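Local coordinates for protein fructokinase (Silicibacter sp., PDB 3C8U) that probably transfers a phosphate from ATP to fructose or a related substrate, as a putative kinase of a fructose transport system with a P-loop nucleoside-triphosphate-binding core, at residues A[4-12]-A[38-49]; A[50-58]-A[123-134]. One frame throughout, in Å; residues are numbered along the deposited sequence. Where two conformers were deposited one is given.

Interaction 1: A[4-12]-A[38-49]; sequences LAALCQGVL and LSNPLAAALSAQ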
ATOM      1  N   LEU A   4     -15.486   2.689  10.657  1.00 22.40           N
ATOM      2  CA  LEU A   4     -14.105   2.478  11.049  1.00 23.98           C
ATOM      3  C   LEU A   4     -14.122   1.629  12.310  1.00 22.24           C
ATOM      4  O   LEU A   4     -13.253   0.811  12.529  1.00 19.24           O
ATOM      5  CB  LEU A   4     -13.366   3.796  11.319  1.00 26.90           C
ATOM      6  CG  LEU A   4     -11.875   3.711  11.683  1.00 29.60           C
ATOM      7  CD1 LEU A   4     -11.100   2.987  10.591  1.00 25.23           C
ATOM      8  CD2 LEU A   4     -11.297   5.109  11.930  1.00 35.73           C
ATOM      9  N   ALA A   5     -15.148   1.812  13.126  1.00 23.11           N
ATOM     10  CA  ALA A   5     -15.165   1.190  14.450  1.00 21.01           C
ATOM     11  C   ALA A   5     -15.291  -0.302  14.247  1.00 20.65           C
ATOM     12  O   ALA A   5     -14.641  -1.099  14.922  1.00 19.09           O
ATOM     13  CB  ALA A   5     -16.315   1.733  15.339  1.00 23.54           C
ATOM     14  N   ALA A   6     -16.104  -0.659  13.261  1.00 19.75           N
ATOM     15  CA  ALA A   6     -16.386  -2.062  12.959  1.00 17.96           C
ATOM     16  C   ALA A   6     -15.186  -2.694  12.256  1.00 21.73           C
ATOM     17  O   ALA A   6     -14.896  -3.877  12.439  1.00 18.90           O
ATOM     18  CB  ALA A   6     -17.683  -2.223  12.135  1.00 19.48           C
ATOM     19  N   LEU A   7     -14.473  -1.872  11.485  1.00 20.50           N
ATOM     20  CA  LEU A   7     -13.246  -2.315  10.798  1.00 18.09           C
ATOM     21  C   LEU A   7     -12.187  -2.642  11.846  1.00 20.90           C
ATOM     22  O   LEU A   7     -11.546  -3.681  11.808  1.00 20.34           O
ATOM     23  CB  LEU A   7     -12.716  -1.254   9.802  1.00 18.64           C
ATOM     24  CG  LEU A   7     -11.470  -1.569   8.940  1.00 21.52           C
ATOM     25  CD1 LEU A   7     -11.692  -2.851   8.110  1.00 22.85           C
ATOM     26  CD2 LEU A   7     -11.090  -0.422   8.021  1.00 20.18           C
ATOM     27  N   CYS A   8     -12.029  -1.730  12.794  1.00 16.82           N
ATOM     28  CA  CYS A   8     -11.031  -1.891  13.835  1.00 17.36           C
ATOM     29  C   CYS A   8     -11.314  -3.182  14.593  1.00 15.44           C
ATOM     30  O   CYS A   8     -10.444  -4.018  14.795  1.00 15.00           O
ATOM     31  CB  CYS A   8     -11.043  -0.672  14.763  1.00 18.39           C
ATOM     32  SG  CYS A   8     -10.088  -0.894  16.248  1.00 19.17           S
ATOM     33  N   GLN A   9     -12.581  -3.366  14.931  1.00 16.43           N
ATOM     34  CA  GLN A   9     -13.014  -4.516  15.735  1.00 16.83           C
ATOM     35  C   GLN A   9     -12.831  -5.809  14.946  1.00 15.58           C
ATOM     36  O   GLN A   9     -12.345  -6.799  15.481  1.00 15.44           O
ATOM     37  CB  GLN A   9     -14.467  -4.361  16.211  1.00 15.42           C
ATOM     38  CG  GLN A   9     -15.037  -5.605  16.887  1.00 14.73           C
ATOM     39  CD  GLN A   9     -14.362  -5.991  18.218  1.00 19.00           C
ATOM     40  OE1 GLN A   9     -13.688  -5.192  18.837  1.00 17.34           O
ATOM     41  NE2 GLN A   9     -14.552  -7.234  18.643  1.00 17.46           N
ATOM     42  N   GLY A  10     -13.118  -5.739  13.650  1.00 16.89           N
ATOM     43  CA  GLY A  10     -12.977  -6.899  12.768  1.00 17.42           C
ATOM     44  C   GLY A  10     -11.542  -7.362  12.625  1.00 18.39           C
ATOM     45  O   GLY A  10     -11.228  -8.555  12.618  1.00 19.34           O
ATOM     46  N   VAL A  11     -10.637  -6.392  12.571  1.00 17.10           N
ATOM     47  CA  VAL A  11      -9.205  -6.692  12.533  1.00 17.01           C
ATOM     48  C   VAL A  11      -8.796  -7.340  13.836  1.00 18.25           C
ATOM     49  O   VAL A  11      -8.158  -8.409  13.856  1.00 16.52           O
ATOM     50  CB  VAL A  11      -8.344  -5.420  12.250  1.00 18.58           C
ATOM     51  CG1 VAL A  11      -6.842  -5.709  12.475  1.00 19.82           C
ATOM     52  CG2 VAL A  11      -8.629  -4.940  10.830  1.00 20.22           C
ATOM     53  N   LEU A  12      -9.237  -6.749  14.940  1.00 17.66           N
ATOM     54  CA  LEU A  12      -8.841  -7.257  16.258  0.50 16.68           C
ATOM     55  C   LEU A  12      -9.264  -8.718  16.473  1.00 17.52           C
ATOM     56  O   LEU A  12      -8.531  -9.524  17.040  1.00 16.63           O
ATOM     57  CB  LEU A  12      -9.396  -6.399  17.399  0.50 17.27           C
ATOM     58  CG  LEU A  12      -8.787  -5.011  17.579  0.50 17.97           C
ATOM     59  CD1 LEU A  12      -9.434  -4.292  18.755  0.50 19.64           C
ATOM     60  CD2 LEU A  12      -7.296  -5.119  17.777  0.50 20.46           C
ATOM     61  N   LEU A  38      -7.465   6.005   5.145  1.00 18.60           N
ATOM     62  CA  LEU A  38      -8.081   4.885   5.898  1.00 19.71           C
ATOM     63  C   LEU A  38      -7.068   4.189   6.837  1.00 21.59           C
ATOM     64  O   LEU A  38      -7.347   3.926   8.010  1.00 18.95           O
ATOM     65  CB  LEU A  38      -8.719   3.876   4.931  1.00 20.54           C
ATOM     66  CG  LEU A  38      -9.399   2.677   5.585  1.00 20.23           C
ATOM     67  CD1 LEU A  38     -10.582   3.145   6.463  1.00 25.80           C
ATOM     68  CD2 LEU A  38      -9.845   1.663   4.551  1.00 23.67           C
ATOM     69  N   SER A  39      -5.860   3.949   6.344  1.00 20.99           N
ATOM     70  CA  SER A  39      -4.883   3.163   7.125  1.00 20.10           C
ATOM     71  C   SER A  39      -4.508   3.842   8.435  1.00 18.43           C
ATOM     72  O   SER A  39      -4.408   3.216   9.502  1.00 18.21           O
ATOM     73  CB  SER A  39      -3.624   2.907   6.298  1.00 20.45           C
ATOM     74  OG  SER A  39      -3.026   4.116   5.883  1.00 18.97           O
ATOM     75  N   ASN A  40      -4.292   5.152   8.341  1.00 18.59           N
ATOM     76  CA  ASN A  40      -3.863   5.940   9.502  1.00 18.68           C
ATOM     77  C   ASN A  40      -4.905   5.984  10.643  1.00 18.68           C
ATOM     78  O   ASN A  40      -4.559   5.722  11.808  1.00 19.66           O
ATOM     79  CB  ASN A  40      -3.367   7.317   9.074  1.00 17.83           C
ATOM     80  CG  ASN A  40      -2.003   7.220   8.461  1.00 22.72           C
ATOM     81  OD1 ASN A  40      -1.037   7.063   9.177  1.00 19.01           O
ATOM     82  ND2 ASN A  40      -1.924   7.212   7.126  1.00 17.93           N
ATOM     83  N   PRO A  41      -6.183   6.275  10.320  1.00 18.78           N
ATOM     84  CA  PRO A  41      -7.175   6.218  11.373  1.00 20.14           C
ATOM     85  C   PRO A  41      -7.377   4.815  11.936  1.00 20.59           C
ATOM     86  O   PRO A  41      -7.654   4.663  13.114  1.00 18.37           O
ATOM     87  CB  PRO A  41      -8.451   6.696  10.669  1.00 21.71           C
ATOM     88  CG  PRO A  41      -7.948   7.624   9.612  1.00 20.53           C
ATOM     89  CD  PRO A  41      -6.747   6.870   9.095  1.00 21.26           C
ATOM     90  N   LEU A  42      -7.178   3.815  11.084  1.00 20.02           N
ATOM     91  CA  LEU A  42      -7.262   2.413  11.523  1.00 19.88           C
ATOM     92  C   LEU A  42      -6.141   2.101  12.500  1.00 19.61           C
ATOM     93  O   LEU A  42      -6.369   1.441  13.502  1.00 18.68           O
ATOM     94  CB  LEU A  42      -7.237   1.430  10.340  1.00 21.50           C
ATOM     95  CG  LEU A  42      -7.203  -0.058  10.760  1.00 17.46           C
ATOM     96  CD1 LEU A  42      -8.491  -0.480  11.491  1.00 19.40           C
ATOM     97  CD2 LEU A  42      -6.916  -0.992   9.580  1.00 18.35           C
ATOM     98  N   ALA A  43      -4.930   2.600  12.198  1.00 18.42           N
ATOM     99  CA  ALA A  43      -3.777   2.447  13.096  1.00 17.68           C
ATOM    100  C   ALA A  43      -4.072   3.061  14.461  1.00 18.42           C
ATOM    101  O   ALA A  43      -3.745   2.501  15.521  1.00 18.73           O
ATOM    102  CB  ALA A  43      -2.438   3.067  12.457  1.00 16.22           C
ATOM    103  N   ALA A  44      -4.725   4.212  14.435  1.00 19.69           N
ATOM    104  CA  ALA A  44      -4.993   4.969  15.663  1.00 20.26           C
ATOM    105  C   ALA A  44      -6.071   4.242  16.495  1.00 20.90           C
ATOM    106  O   ALA A  44      -6.015   4.191  17.708  1.00 23.56           O
ATOM    107  CB  ALA A  44      -5.431   6.413  15.323  1.00 20.46           C
ATOM    108  N   ALA A  45      -7.026   3.658  15.790  1.00 18.54           N
ATOM    109  CA  ALA A  45      -8.157   2.964  16.416  1.00 18.30           C
ATOM    110  C   ALA A  45      -7.649   1.720  17.124  1.00 18.01           C
ATOM    111  O   ALA A  45      -8.020   1.437  18.262  1.00 18.24           O
ATOM    112  CB  ALA A  45      -9.233   2.618  15.378  1.00 16.34           C
ATOM    113  N   LEU A  46      -6.720   1.031  16.471  1.00 16.12           N
ATOM    114  CA  LEU A  46      -6.157  -0.226  17.030  1.00 17.05           C
ATOM    115  C   LEU A  46      -5.277   0.093  18.253  1.00 20.91           C
ATOM    116  O   LEU A  46      -5.347  -0.559  19.315  1.00 21.60           O
ATOM    117  CB  LEU A  46      -5.366  -0.992  15.969  1.00 15.25           C
ATOM    118  CG  LEU A  46      -6.179  -1.698  14.852  1.00 18.67           C
ATOM    119  CD1 LEU A  46      -5.278  -1.996  13.654  1.00 20.35           C
ATOM    120  CD2 LEU A  46      -6.856  -2.984  15.355  1.00 20.76           C
ATOM    121  N   SER A  47      -4.468   1.131  18.100  1.00 19.76           N
ATOM    122  CA  SER A  47      -3.611   1.570  19.184  1.00 20.59           C
ATOM    123  C   SER A  47      -4.469   1.861  20.433  1.00 19.35           C
ATOM    124  O   SER A  47      -4.100   1.503  21.565  1.00 22.59           O
ATOM    125  CB  SER A  47      -2.777   2.800  18.776  1.00 21.99           C
ATOM    126  OG  SER A  47      -1.952   2.530  17.633  1.00 20.32           O
ATOM    127  N   ALA A  48      -5.634   2.438  20.210  1.00 19.03           N
ATOM    128  CA  ALA A  48      -6.521   2.869  21.312  1.00 19.51           C
ATOM    129  C   ALA A  48      -7.134   1.656  22.019  1.00 21.19           C
ATOM    130  O   ALA A  48      -7.647   1.754  23.144  1.00 22.55           O
ATOM    131  CB  ALA A  48      -7.635   3.830  20.809  1.00 17.68           C
ATOM    132  N   GLN A  49      -7.068   0.520  21.336  1.00 18.50           N
ATOM    133  CA  GLN A  49      -7.629  -0.732  21.853  1.00 19.11           C
ATOM    134  C   GLN A  49      -6.504  -1.607  22.352  1.00 18.39           C
ATOM    135  O   GLN A  49      -6.668  -2.818  22.484  1.00 21.61           O
ATOM    136  CB  GLN A  49      -8.415  -1.495  20.789  1.00 18.58           C
ATOM    137  CG  GLN A  49      -9.654  -0.789  20.296  1.00 19.29           C
ATOM    138  CD  GLN A  49     -10.669  -0.507  21.361  1.00 20.50           C
ATOM    139  OE1 GLN A  49     -10.788  -1.212  22.362  1.00 17.51           O
ATOM    140  NE2 GLN A  49     -11.474   0.500  21.110  1.00 18.80           N
TER

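Interaction 2: A[50-58]-A[123-134]; sequences GLPAEVVPM and ECRVAIIEGNYL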
ATOM      1  N   GLY A  50      -5.359  -0.968  22.558  1.00 20.15           N
ATOM      2  CA  GLY A  50      -4.186  -1.599  23.221  1.00 21.50           C
ATOM      3  C   GLY A  50      -3.269  -2.373  22.307  1.00 24.56           C
ATOM      4  O   GLY A  50      -2.437  -3.180  22.750  1.00 27.39           O
ATOM      5  N   LEU A  51      -3.435  -2.136  21.009  1.00 22.96           N
ATOM      6  CA  LEU A  51      -2.562  -2.736  19.998  1.00 24.03           C
ATOM      7  C   LEU A  51      -1.845  -1.639  19.221  1.00 23.34           C
ATOM      8  O   LEU A  51      -2.334  -1.203  18.199  1.00 22.24           O
ATOM      9  CB  LEU A  51      -3.350  -3.609  19.009  1.00 24.25           C
ATOM     10  CG  LEU A  51      -3.623  -5.082  19.287  1.00 33.22           C
ATOM     11  CD1 LEU A  51      -4.457  -5.656  18.135  1.00 34.67           C
ATOM     12  CD2 LEU A  51      -2.317  -5.856  19.459  1.00 35.41           C
ATOM     13  N   PRO A  52      -0.673  -1.202  19.699  1.00 26.59           N
ATOM     14  CA  PRO A  52       0.070  -0.135  19.028  1.00 23.74           C
ATOM     15  C   PRO A  52       0.398  -0.500  17.605  1.00 20.65           C
ATOM     16  O   PRO A  52       1.040  -1.489  17.331  1.00 19.58           O
ATOM     17  CB  PRO A  52       1.341   0.008  19.870  1.00 24.37           C
ATOM     18  CG  PRO A  52       1.008  -0.584  21.184  1.00 29.37           C
ATOM     19  CD  PRO A  52       0.018  -1.672  20.911  1.00 30.13           C
ATOM     20  N   ALA A  53      -0.120   0.324  16.724  1.00 20.42           N
ATOM     21  CA  ALA A  53      -0.095   0.093  15.292  1.00 17.68           C
ATOM     22  C   ALA A  53       0.452   1.289  14.590  1.00 21.04           C
ATOM     23  O   ALA A  53       0.301   2.427  15.035  1.00 22.98           O
ATOM     24  CB  ALA A  53      -1.525  -0.187  14.769  1.00 17.15           C
ATOM     25  N   GLU A  54       1.112   0.996  13.482  1.00 20.43           N
ATOM     26  CA  GLU A  54       1.646   2.007  12.568  0.50 21.78           C
ATOM     27  C   GLU A  54       1.510   1.591  11.113  1.00 18.03           C
ATOM     28  O   GLU A  54       1.456   0.411  10.799  1.00 20.17           O
ATOM     29  CB  GLU A  54       3.099   2.299  12.921  0.50 22.47           C
ATOM     30  CG  GLU A  54       3.222   3.073  14.217  0.50 31.79           C
ATOM     31  CD  GLU A  54       4.640   3.256  14.692  0.50 36.86           C
ATOM     32  OE1 GLU A  54       5.379   4.047  14.077  0.50 46.28           O
ATOM     33  OE2 GLU A  54       5.004   2.627  15.706  0.50 42.76           O
ATOM     34  N   VAL A  55       1.488   2.593  10.253  1.00 17.82           N
ATOM     35  CA  VAL A  55       1.323   2.387   8.816  1.00 18.75           C
ATOM     36  C   VAL A  55       2.690   2.360   8.136  1.00 19.56           C
ATOM     37  O   VAL A  55       3.489   3.274   8.293  1.00 19.09           O
ATOM     38  CB  VAL A  55       0.403   3.457   8.174  1.00 18.44           C
ATOM     39  CG1 VAL A  55       0.275   3.186   6.664  1.00 20.03           C
ATOM     40  CG2 VAL A  55      -0.997   3.471   8.866  1.00 18.13           C
ATOM     41  N   VAL A  56       2.923   1.295   7.378  1.00 19.83           N
ATOM     42  CA  VAL A  56       4.172   1.096   6.628  1.00 18.67           C
ATOM     43  C   VAL A  56       3.837   1.111   5.123  1.00 19.28           C
ATOM     44  O   VAL A  56       3.263   0.164   4.581  1.00 18.74           O
ATOM     45  CB  VAL A  56       4.871  -0.218   7.027  1.00 17.02           C
ATOM     46  CG1 VAL A  56       6.136  -0.484   6.090  1.00 17.65           C
ATOM     47  CG2 VAL A  56       5.234  -0.223   8.535  1.00 21.20           C
ATOM     48  N   PRO A  57       4.137   2.214   4.432  1.00 20.24           N
ATOM     49  CA  PRO A  57       3.845   2.169   2.996  1.00 20.91           C
ATOM     50  C   PRO A  57       4.848   1.393   2.161  1.00 20.72           C
ATOM     51  O   PRO A  57       6.049   1.352   2.473  1.00 19.61           O
ATOM     52  CB  PRO A  57       3.911   3.641   2.594  1.00 21.09           C
ATOM     53  CG  PRO A  57       3.881   4.384   3.837  1.00 21.63           C
ATOM     54  CD  PRO A  57       4.507   3.565   4.852  1.00 18.41           C
HETATM   55  N   MSE A  58       4.343   0.817   1.079  1.00 21.78           N
HETATM   56  CA  MSE A  58       5.188   0.105   0.096  1.00 22.64           C
HETATM   57  C   MSE A  58       5.897   1.027  -0.894  1.00 22.94           C
HETATM   58  O   MSE A  58       6.805   0.612  -1.556  1.00 20.92           O
HETATM   59  CB  MSE A  58       4.430  -1.031  -0.622  1.00 24.66           C
HETATM   60  CG  MSE A  58       3.545  -0.709  -1.745  1.00 29.24           C
HETATM   61 SE   MSE A  58       3.175  -2.290  -2.967  0.75 31.02          SE
HETATM   62  CE  MSE A  58       4.783  -2.310  -3.911  1.00 40.63           C
ATOM     63  N   GLU A 123       8.068  -1.283  20.105  1.00 20.98           N
ATOM     64  CA  GLU A 123       6.772  -0.943  20.739  1.00 22.00           C
ATOM     65  C   GLU A 123       5.580  -1.194  19.802  1.00 20.85           C
ATOM     66  O   GLU A 123       4.434  -1.341  20.225  1.00 21.02           O
ATOM     67  CB  GLU A 123       6.753   0.505  21.206  1.00 22.41           C
ATOM     68  CG  GLU A 123       6.610   1.517  20.099  1.00 28.64           C
ATOM     69  CD  GLU A 123       7.900   1.880  19.386  1.00 32.62           C
ATOM     70  OE1 GLU A 123       8.995   1.288  19.655  1.00 31.14           O
ATOM     71  OE2 GLU A 123       7.804   2.796  18.547  1.00 42.34           O
ATOM     72  N   CYS A 124       5.876  -1.253  18.514  1.00 20.61           N
ATOM     73  CA  CYS A 124       4.861  -1.532  17.489  1.00 18.74           C
ATOM     74  C   CYS A 124       4.527  -3.000  17.417  1.00 20.52           C
ATOM     75  O   CYS A 124       5.369  -3.856  17.145  1.00 19.73           O
ATOM     76  CB  CYS A 124       5.313  -1.019  16.114  1.00 20.14           C
ATOM     77  SG  CYS A 124       4.167  -1.445  14.750  1.00 21.72           S
ATOM     78  N   ARG A 125       3.247  -3.274  17.618  1.00 20.31           N
ATOM     79  CA  ARG A 125       2.715  -4.638  17.720  0.50 22.16           C
ATOM     80  C   ARG A 125       2.055  -5.070  16.421  1.00 21.84           C
ATOM     81  O   ARG A 125       1.992  -6.230  16.098  1.00 18.28           O
ATOM     82  CB  ARG A 125       1.692  -4.724  18.871  0.50 23.34           C
ATOM     83  CG  ARG A 125       2.334  -4.644  20.248  0.50 29.13           C
ATOM     84  CD  ARG A 125       1.599  -5.491  21.273  0.50 35.62           C
ATOM     85  NE  ARG A 125       1.040  -6.703  20.689  0.50 36.42           N
ATOM     86  CZ  ARG A 125      -0.084  -7.260  21.121  0.50 40.31           C
ATOM     87  NH1 ARG A 125      -0.735  -6.694  22.129  0.50 38.43           N
ATOM     88  NH2 ARG A 125      -0.556  -8.361  20.543  0.50 39.75           N
ATOM     89  N   VAL A 126       1.575  -4.086  15.677  1.00 18.84           N
ATOM     90  CA  VAL A 126       0.911  -4.332  14.398  1.00 17.67           C
ATOM     91  C   VAL A 126       1.384  -3.331  13.363  1.00 16.65           C
ATOM     92  O   VAL A 126       1.328  -2.134  13.587  1.00 16.11           O
ATOM     93  CB  VAL A 126      -0.612  -4.203  14.538  1.00 19.21           C
ATOM     94  CG1 VAL A 126      -1.322  -4.367  13.163  1.00 19.64           C
ATOM     95  CG2 VAL A 126      -1.120  -5.229  15.584  1.00 25.59           C
ATOM     96  N   ALA A 127       1.860  -3.857  12.243  1.00 17.30           N
ATOM     97  CA  ALA A 127       2.209  -3.048  11.080  1.00 18.36           C
ATOM     98  C   ALA A 127       1.107  -3.204  10.050  1.00 17.17           C
ATOM     99  O   ALA A 127       0.760  -4.318   9.625  1.00 18.15           O
ATOM    100  CB  ALA A 127       3.570  -3.465  10.482  1.00 17.60           C
ATOM    101  N   ILE A 128       0.538  -2.059   9.700  1.00 15.84           N
ATOM    102  CA  ILE A 128      -0.448  -1.973   8.647  1.00 15.97           C
ATOM    103  C   ILE A 128       0.345  -1.583   7.419  1.00 18.42           C
ATOM    104  O   ILE A 128       0.836  -0.462   7.317  1.00 17.21           O
ATOM    105  CB  ILE A 128      -1.537  -0.941   8.896  1.00 17.23           C
ATOM    106  CG1 ILE A 128      -2.305  -1.274  10.177  1.00 24.22           C
ATOM    107  CG2 ILE A 128      -2.469  -0.833   7.658  1.00 18.72           C
ATOM    108  CD1 ILE A 128      -3.210  -0.182  10.562  1.00 21.25           C
ATOM    109  N   ILE A 129       0.477  -2.553   6.524  1.00 19.09           N
ATOM    110  CA  ILE A 129       1.271  -2.403   5.304  1.00 19.75           C
ATOM    111  C   ILE A 129       0.275  -1.962   4.252  1.00 21.31           C
ATOM    112  O   ILE A 129      -0.741  -2.609   4.057  1.00 20.85           O
ATOM    113  CB  ILE A 129       1.921  -3.734   4.857  1.00 19.28           C
ATOM    114  CG1 ILE A 129       2.695  -4.415   5.992  1.00 24.96           C
ATOM    115  CG2 ILE A 129       2.809  -3.534   3.578  1.00 16.25           C
ATOM    116  CD1 ILE A 129       3.661  -3.552   6.672  1.00 24.96           C
ATOM    117  N   GLU A 130       0.548  -0.822   3.623  1.00 20.18           N
ATOM    118  CA  GLU A 130      -0.353  -0.258   2.645  1.00 18.93           C
ATOM    119  C   GLU A 130       0.320  -0.142   1.293  1.00 17.14           C
ATOM    120  O   GLU A 130       1.457   0.272   1.167  1.00 21.34           O
ATOM    121  CB  GLU A 130      -0.984   1.073   3.123  1.00 21.09           C
ATOM    122  CG  GLU A 130      -0.099   2.263   3.050  1.00 23.30           C
ATOM    123  CD  GLU A 130      -0.798   3.570   3.348  1.00 24.01           C
ATOM    124  OE1 GLU A 130      -2.001   3.561   3.663  1.00 23.77           O
ATOM    125  OE2 GLU A 130      -0.109   4.612   3.316  1.00 26.56           O
ATOM    126  N   GLY A 131      -0.411  -0.577   0.280  1.00 19.72           N
ATOM    127  CA  GLY A 131       0.070  -0.488  -1.124  1.00 17.36           C
ATOM    128  C   GLY A 131      -0.951  -0.889  -2.160  1.00 17.40           C
ATOM    129  O   GLY A 131      -2.043  -1.309  -1.850  1.00 18.63           O
ATOM    130  N   ASN A 132      -0.551  -0.826  -3.415  1.00 17.17           N
ATOM    131  CA  ASN A 132      -1.447  -1.167  -4.510  1.00 19.13           C
ATOM    132  C   ASN A 132      -1.464  -2.656  -4.850  1.00 17.90           C
ATOM    133  O   ASN A 132      -2.408  -3.137  -5.451  1.00 20.99           O
ATOM    134  CB  ASN A 132      -1.087  -0.324  -5.740  1.00 19.51           C
ATOM    135  CG  ASN A 132      -1.277   1.160  -5.489  1.00 21.19           C
ATOM    136  OD1 ASN A 132      -2.252   1.569  -4.834  1.00 31.55           O
ATOM    137  ND2 ASN A 132      -0.371   1.962  -5.987  1.00 26.30           N
ATOM    138  N   TYR A 133      -0.385  -3.361  -4.492  1.00 18.49           N
ATOM    139  CA  TYR A 133      -0.156  -4.743  -4.962  1.00 19.23           C
ATOM    140  C   TYR A 133      -0.059  -5.789  -3.866  1.00 18.05           C
ATOM    141  O   TYR A 133       0.738  -6.717  -3.978  1.00 19.16           O
ATOM    142  CB  TYR A 133       1.104  -4.804  -5.851  1.00 17.08           C
ATOM    143  CG  TYR A 133       1.040  -3.785  -6.969  1.00 20.82           C
ATOM    144  CD1 TYR A 133       0.050  -3.863  -7.945  1.00 25.31           C
ATOM    145  CD2 TYR A 133       1.934  -2.730  -7.032  1.00 18.05           C
ATOM    146  CE1 TYR A 133      -0.034  -2.916  -8.956  1.00 21.81           C
ATOM    147  CE2 TYR A 133       1.852  -1.782  -8.039  1.00 19.11           C
ATOM    148  CZ  TYR A 133       0.871  -1.880  -8.995  1.00 22.52           C
ATOM    149  OH  TYR A 133       0.793  -0.929  -9.998  1.00 23.25           O
ATOM    150  N   LEU A 134      -0.908  -5.653  -2.838  1.00 17.38           N
ATOM    151  CA  LEU A 134      -0.852  -6.529  -1.665  1.00 18.68           C
ATOM    152  C   LEU A 134      -1.760  -7.740  -1.741  1.00 18.64           C
ATOM    153  O   LEU A 134      -1.648  -8.659  -0.924  1.00 20.05           O
ATOM    154  CB  LEU A 134      -1.105  -5.743  -0.380  1.00 19.38           C
ATOM    155  CG  LEU A 134      -0.149  -4.543  -0.142  1.00 19.92           C
ATOM    156  CD1 LEU A 134      -0.355  -4.045   1.307  1.00 18.21           C
ATOM    157  CD2 LEU A 134       1.352  -4.838  -0.437  1.00 15.24           C
TER
HETATM  158  O   HOH W   1       7.624   2.262  15.828  1.00 24.04           O

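Interaction 1: A[4-12]-A[38-49]
Leu4 opens the contact by sending its two methyls to different places on helix 36-48: CD2 presses on Pro41 CB at 3.5 Å, tight for two carbons, while CD1 rests over the backbone of Leu42 and touches Leu38 CD1. An alanine here would end short of all three, probably opening a gap over Pro41 CB and the Leu42 backbone and leaving Leu38 CD1 with one neighbour fewer. Leu7 meets Leu38 tip to tip, CD2 to CD1 at 3.9 Å. Cys8 lies where the backbones come nearest, its CA 6.1 Å from that of Leu46. Leu42 CD1 reaches Cys8 CA at 3.7 Å, and with SG anti to the backbone N (chi1 169°) the sulfur lies against the small Ala45, 3.7 Å from its CB. Val11 crosses Leu46 at about a right angle, CG1 against CD2 at 4.0 Å. In the conformer modelled here, Leu12 slides past Leu46 and sets CD1 on Gln49 CB. The axes, 9.4 Å apart, cross at -62°. The contact is apolar, and Leu7 touches Trp205 and Val11 Leu203 and Val25 of the sheet, so hydrophobic burial, not directional bonds, holds the N-terminal helix on the helix after the probable P-loop.

Interaction 2: A[50-58]-A[123-134]
Pro52 O is gripped by two successive backbone amides, Arg125 N at 2.9 Å and Val126 N at 3.1 Å, which fixes the start of the pairing between strands 53-57 and 126-131. From there the parallel pattern runs on: Glu54 N gives to Val126 O and Glu54 O takes from Ile128 N, then Val56 does the same between Ile128 O and Glu130 N. The shortest of these bonds, Val56 N to Ile128 O, measures 2.7 Å and is nearly straight at 172°. Met58 N closes the series on Glu130 O. On one face Val56 and Ile129 lie side by side, CB to CD1 3.6 Å; on the other, Val55 CG1 packs against the Glu130 carboxylate, 3.5 Å from CD. That carboxylate is buried, with OE1 bonded to Ser39 and OE2 to Ser36. Near the strand starts, in the modelled conformer of Glu54, one water donates to both Glu54 OE2 (2.6 Å) and Glu123 OE2 (2.8 Å), probably easing their mutual repulsion. Beyond the strands selenomethionine Met58 lays CG over Gly131 CA, where a side chain would clash, and its bend at chi3 (-77°) brings CE to the edge of the Tyr133 ring. Strand 53-57 borders the five-stranded parallel sheet; strand 126-131 also bonds to strand 23-28, with helix 36-48 over the Val55 face and helix 85-97 over the Ile129 face.

Overall arrangement
Helix 36-48 ties the two contacts together: it carries one side of interaction 1, and the chain then turns at Gly50, in a Schellman motif with Leu51 N 3.0 Å from Leu46 O, into the edge strand of interaction 2. The centres are 11 Å apart. Both helices of interaction 1 lie on the same side of the parallel sheet, and Leu42 and Leu46, which meet helix 4-14, also touch Ile128 of interaction 2. Ser39 OG lies 2.5 Å from Glu130 OE1, a hydrogen bond that joins helix to strand. Asn132 holds Lys35 of the probable Walker A sequence, consistent with interaction 2 ending beside a nucleotide site.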